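Local coordinates for protein oxidoreductase (PDB 7D5M) that binds NAD and, as a homolog of inositol dehydrogenase in the GFO/IDH/MocA oxidoreductase family, probably oxidises a sugar or polyol substrate, at residues A[10-15]-A[85-90]; A[39-44]-A[60-65]. All coordinates share one frame; numbering follows the deposited sequence.

Contact 1. Residues A[10-15]-A[85-90]; sequences QPIRWA and IQAVSV
The guanidinium of Arg13 lies nearly parallel to the side-chain amide of Gln86, the planes 14° apart, with Gln86 CD offset over one face; NE hydrogen-bonds to Gly84 O. Trp14 offers its edge: NE1 donates in the ring plane to Ser89 OG at 2.9 Å, while Ala87 O approaches CD1 obliquely. With CG opposite the backbone N (chi1 -178°), the pyrrole edge of the indole reaches Ser89. With an alanine here, Ser89 OG would probably lose its indole donor, keeping Tyr337, and a gap would open against Phe39 and Ala33. Long enough to reach back, Gln86 accepts from Arg13 N through OE1 in the carbonyl plane, at 2.9 Å. A water bridges OE1 to Pro11 O. Arg13 O is gripped twice, by Gln86 N (2.8 Å) and, through a longer and more bent bond, by Ala87 N (3.2 Å). Parallel pairing continues: Ala15 N to Ala87 O, then Ser89 N to Ala15 O at 2.9 Å. Small Ala15 lets Ile85 CD1 come to 3.7 Å from its CB. These central Rossmann strands are flanked by 39-45 and 110-113; helix 26-34 covers Trp14, helix 97-106 covers Val88, and Tyr337 OH of helix 329-349 hydrogen-bonds with Ser89 OG.

Contact 2. Residues A[39-44]-A[60-65]; sequences FALVAG and LGVDPQ
Leu41 is the first residue of strand 39-45 to meet the loop 60-65, and it does so with its branched end. CG stands anti to the backbone N (chi1 -179°), which carries the isobutyl group out from the strand to the loop; there CG lies 3.9 Å from Val62 CG2, and CD2 meets Leu60 CD1 methyl to methyl at 4.1 Å. The side chains of Leu41 and Val62 cross at about a right angle. A leucine suits this place because one methyl, CD2, can lie between Leu60 and Val62 while its other neighbours, Arg30 and Leu34, belong to helix 26-34. Val42 turns its own side chain away and contributes its backbone: O lies 3.6 Å from Val62 CG1 and accepts from a water at 2.7 Å, which in turn accepts from Asp63 N at 3.0 Å. The setting is the connection of a Rossmann fold from strand 39-45 to strand 87-91; its first helix, 50-59, ends in a Schellman motif. Gly61 closes that motif with positive phi (87°), a conformation that favours glycine, and the loop then brings Val62 over the strand. At Ala43 it is CA that meets Val62 CG1, at 3.8 Å. Further along the loop, Asp63 OD1 accepts from Gln65 N at 3.0 Å, forming an Asx turn.

Contacts 1 and 2 meet on one parallel sheet, since strands 12-16 and 39-45 are neighbours in it: Ile12 O lies 2.9 Å from Ala40 N and Trp14 O 3.0 Å from Val42 N, both probable hydrogen bonds. Contact 1 is mostly buried and joins strand to strand, so direct backbone bonds dominate, supplemented by polar side chains. Contact 2 is only partly buried, at the outermost strand 39-45 of this chain's sheet; its chemistry is methyl packing plus one water bridge, and Gly4 of a second subunit packs on Leu60. Along the chain, contact 2 is nested within the loop that contact 1 closes.

Contact 1. Residues A[10-15]-A[85-90]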
loop_
_atom_site.group_PDB
_atom_site.type_symbol
_atom_site.label_atom_id
_atom_site.label_comp_id
_atom_site.label_asym_id
_atom_site.label_seq_id
_atom_site.Cartn_x
_atom_site.Cartn_y
_atom_site.Cartn_z
ATOM N N GLN A 10 26.489 6.961 35.634
ATOM C CA GLN A 10 25.622 6.006 36.368
ATOM C C GLN A 10 24.170 6.244 35.980
ATOM O O GLN A 10 23.781 7.380 35.715
ATOM C CB GLN A 10 25.732 6.183 37.882
ATOM C CG GLN A 10 27.135 5.958 38.424
ATOM C CD GLN A 10 27.593 4.523 38.360
ATOM O OE1 GLN A 10 26.803 3.583 38.282
ATOM N NE2 GLN A 10 28.904 4.341 38.392
ATOM N N PRO A 11 23.325 5.195 35.994
ATOM C CA PRO A 11 21.899 5.370 35.738
ATOM C C PRO A 11 21.280 6.323 36.764
ATOM O O PRO A 11 21.639 6.258 37.948
ATOM C CB PRO A 11 21.324 3.953 35.870
ATOM C CG PRO A 11 22.511 3.063 35.589
ATOM C CD PRO A 11 23.663 3.787 36.247
ATOM N N ILE A 12 20.393 7.194 36.294
ATOM C CA ILE A 12 19.607 8.115 37.165
ATOM C C ILE A 12 18.793 7.246 38.134
ATOM O O ILE A 12 18.071 6.331 37.677
ATOM C CB ILE A 12 18.694 9.040 36.335
ATOM C CG1 ILE A 12 19.440 9.878 35.285
ATOM C CG2 ILE A 12 17.848 9.913 37.254
ATOM C CD1 ILE A 12 20.432 10.865 35.830
ATOM N N ARG A 13 18.873 7.516 39.432
ATOM C CA ARG A 13 18.050 6.799 40.436
ATOM C C ARG A 13 16.600 7.269 40.264
ATOM O O ARG A 13 16.356 8.496 40.302
ATOM C CB ARG A 13 18.620 7.020 41.840
ATOM C CG ARG A 13 20.026 6.459 42.011
ATOM C CD ARG A 13 20.530 6.573 43.439
ATOM N NE ARG A 13 20.482 7.925 43.978
ATOM C CZ ARG A 13 21.451 8.839 43.898
ATOM N NH1 ARG A 13 22.586 8.581 43.271
ATOM N NH2 ARG A 13 21.272 10.029 44.435
ATOM N N TRP A 14 15.681 6.333 40.051
ATOM C CA TRP A 14 14.369 6.627 39.424
ATOM C C TRP A 14 13.210 5.930 40.139
ATOM O O TRP A 14 13.356 4.793 40.627
ATOM C CB TRP A 14 14.466 6.252 37.943
ATOM C CG TRP A 14 13.263 6.518 37.095
ATOM C CD1 TRP A 14 12.682 7.721 36.803
ATOM C CD2 TRP A 14 12.561 5.531 36.321
ATOM N NE1 TRP A 14 11.637 7.536 35.932
ATOM C CE2 TRP A 14 11.545 6.201 35.616
ATOM C CE3 TRP A 14 12.680 4.143 36.186
ATOM C CZ2 TRP A 14 10.650 5.518 34.789
ATOM C CZ3 TRP A 14 11.803 3.472 35.362
ATOM C CH2 TRP A 14 10.808 4.156 34.671
ATOM N N ALA A 15 12.062 6.604 40.142
ATOM C CA ALA A 15 10.771 6.096 40.632
ATOM C C ALA A 15 9.689 6.361 39.587
ATOM O O ALA A 15 9.831 7.282 38.744
ATOM C CB ALA A 15 10.416 6.760 41.934
ATOM N N ILE A 85 15.948 8.577 45.184
ATOM C CA ILE A 85 15.663 8.899 43.760
ATOM C C ILE A 85 16.138 10.314 43.436
ATOM O O ILE A 85 16.157 11.190 44.321
ATOM C CB ILE A 85 14.173 8.706 43.428
ATOM C CG1 ILE A 85 13.266 9.579 44.303
ATOM C CG2 ILE A 85 13.827 7.228 43.507
ATOM C CD1 ILE A 85 11.810 9.622 43.855
ATOM N N GLN A 86 16.488 10.521 42.173
ATOM C CA GLN A 86 16.878 11.827 41.605
ATOM C C GLN A 86 15.804 12.294 40.629
ATOM O O GLN A 86 15.800 13.492 40.299
ATOM C CB GLN A 86 18.210 11.676 40.885
ATOM C CG GLN A 86 19.331 11.270 41.825
ATOM C CD GLN A 86 20.535 10.815 41.046
ATOM O OE1 GLN A 86 20.495 9.801 40.353
ATOM N NE2 GLN A 86 21.608 11.583 41.150
ATOM N N ALA A 87 14.975 11.359 40.145
ATOM C CA ALA A 87 13.959 11.643 39.118
ATOM C C ALA A 87 12.758 10.714 39.284
ATOM O O ALA A 87 12.878 9.621 39.882
ATOM C CB ALA A 87 14.583 11.543 37.750
ATOM N N VAL A 88 11.611 11.170 38.788
ATOM C CA VAL A 88 10.330 10.433 38.908
ATOM C C VAL A 88 9.556 10.597 37.598
ATOM O O VAL A 88 9.501 11.721 37.070
ATOM C CB VAL A 88 9.531 10.891 40.145
ATOM C CG1 VAL A 88 9.210 12.375 40.115
ATOM C CG2 VAL A 88 8.276 10.058 40.336
ATOM N N SER A 89 9.002 9.497 37.094
ATOM C CA SER A 89 8.044 9.516 35.972
ATOM C C SER A 89 6.616 9.460 36.515
ATOM O O SER A 89 6.313 8.571 37.346
ATOM C CB SER A 89 8.335 8.413 35.003
ATOM O OG SER A 89 9.539 8.714 34.331
ATOM N N VAL A 90 5.761 10.355 36.018
ATOM C CA VAL A 90 4.353 10.502 36.484
ATOM C C VAL A 90 3.435 9.900 35.411
ATOM O O VAL A 90 3.317 10.477 34.321
ATOM C CB VAL A 90 4.028 11.977 36.778
ATOM C CG1 VAL A 90 2.590 12.149 37.239
ATOM C CG2 VAL A 90 4.998 12.586 37.777
HETATM O O HOH W 1 22.703 8.381 39.577
#

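Contact 2. Residues A[39-44]-A[60-65]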
loop_
_atom_site.group_PDB
_atom_site.type_symbol
_atom_site.label_atom_id
_atom_site.label_comp_id
_atom_site.label_asym_id
_atom_site.label_seq_id
_atom_site.Cartn_x
_atom_site.Cartn_y
_atom_site.Cartn_z
ATOM N N PHE A 39 18.271 4.867 33.294
ATOM C CA PHE A 39 17.622 4.972 34.622
ATOM C C PHE A 39 17.667 3.608 35.311
ATOM O O PHE A 39 17.707 2.559 34.621
ATOM C CB PHE A 39 16.165 5.432 34.490
ATOM C CG PHE A 39 15.982 6.821 33.949
ATOM C CD1 PHE A 39 16.062 7.074 32.592
ATOM C CD2 PHE A 39 15.755 7.888 34.806
ATOM C CE1 PHE A 39 15.899 8.359 32.105
ATOM C CE2 PHE A 39 15.578 9.173 34.311
ATOM C CZ PHE A 39 15.667 9.408 32.962
ATOM N N ALA A 40 17.637 3.625 36.644
ATOM C CA ALA A 40 17.464 2.438 37.504
ATOM C C ALA A 40 16.207 2.637 38.353
ATOM O O ALA A 40 16.144 3.641 39.094
ATOM C CB ALA A 40 18.686 2.234 38.365
ATOM N N LEU A 41 15.264 1.704 38.259
ATOM C CA LEU A 41 13.995 1.745 39.019
ATOM C C LEU A 41 14.247 1.205 40.428
ATOM O O LEU A 41 14.367 -0.036 40.599
ATOM C CB LEU A 41 12.922 0.926 38.304
ATOM C CG LEU A 41 11.555 0.923 38.988
ATOM C CD1 LEU A 41 10.969 2.323 39.012
ATOM C CD2 LEU A 41 10.615 -0.052 38.303
ATOM N N VAL A 42 14.323 2.108 41.400
ATOM C CA VAL A 42 14.714 1.756 42.799
ATOM C C VAL A 42 13.544 1.991 43.756
ATOM O O VAL A 42 13.664 1.571 44.916
ATOM C CB VAL A 42 15.975 2.524 43.232
ATOM C CG1 VAL A 42 17.146 2.164 42.337
ATOM C CG2 VAL A 42 15.756 4.030 43.262
ATOM N N ALA A 43 12.449 2.606 43.306
ATOM C CA ALA A 43 11.317 2.969 44.191
ATOM C C ALA A 43 10.077 3.292 43.358
ATOM O O ALA A 43 10.197 3.473 42.147
ATOM C CB ALA A 43 11.695 4.145 45.056
ATOM N N GLY A 44 8.914 3.346 43.998
ATOM C CA GLY A 44 7.697 3.761 43.289
ATOM C C GLY A 44 6.502 3.893 44.202
ATOM O O GLY A 44 6.503 3.305 45.306
ATOM N N LEU A 60 8.588 -6.222 39.877
ATOM C CA LEU A 60 9.496 -5.368 39.066
ATOM C C LEU A 60 10.909 -5.336 39.656
ATOM O O LEU A 60 11.765 -4.655 39.049
ATOM C CB LEU A 60 8.935 -3.946 38.968
ATOM C CG LEU A 60 7.661 -3.773 38.151
ATOM C CD1 LEU A 60 7.224 -2.315 38.160
ATOM C CD2 LEU A 60 7.838 -4.255 36.716
ATOM N N GLY A 61 11.151 -6.017 40.783
ATOM C CA GLY A 61 12.477 -6.123 41.422
ATOM C C GLY A 61 12.764 -4.972 42.376
ATOM O O GLY A 61 13.930 -4.817 42.777
ATOM N N VAL A 62 11.743 -4.204 42.764
ATOM C CA VAL A 62 11.882 -3.050 43.701
ATOM C C VAL A 62 11.807 -3.565 45.142
ATOM O O VAL A 62 10.986 -4.442 45.423
ATOM C CB VAL A 62 10.821 -1.968 43.432
ATOM C CG1 VAL A 62 10.977 -0.768 44.356
ATOM C CG2 VAL A 62 10.858 -1.521 41.979
ATOM N N ASP A 63 12.659 -3.021 46.006
ATOM C CA ASP A 63 12.640 -3.262 47.469
ATOM C C ASP A 63 11.232 -2.973 47.974
ATOM O O ASP A 63 10.755 -1.860 47.771
ATOM C CB ASP A 63 13.673 -2.356 48.133
ATOM C CG ASP A 63 13.825 -2.534 49.630
ATOM O OD1 ASP A 63 12.925 -3.121 50.257
ATOM O OD2 ASP A 63 14.849 -2.083 50.138
ATOM N N PRO A 64 10.528 -3.925 48.639
ATOM C CA PRO A 64 9.161 -3.682 49.110
ATOM C C PRO A 64 9.054 -2.446 50.019
ATOM O O PRO A 64 8.026 -1.777 50.012
ATOM C CB PRO A 64 8.785 -4.962 49.885
ATOM C CG PRO A 64 10.108 -5.626 50.175
ATOM C CD PRO A 64 10.997 -5.276 48.999
ATOM N N GLN A 65 10.115 -2.153 50.774
ATOM C CA GLN A 65 10.173 -0.966 51.668
ATOM C C GLN A 65 10.304 0.326 50.851
ATOM O O GLN A 65 10.094 1.408 51.427
ATOM C CB GLN A 65 11.332 -1.114 52.647
ATOM C CG GLN A 65 11.025 -2.073 53.787
ATOM C CD GLN A 65 12.079 -1.961 54.861
ATOM O OE1 GLN A 65 13.183 -2.476 54.723
ATOM N NE2 GLN A 65 11.753 -1.246 55.926
HETATM O O HOH W 2 14.584 -0.952 45.109
#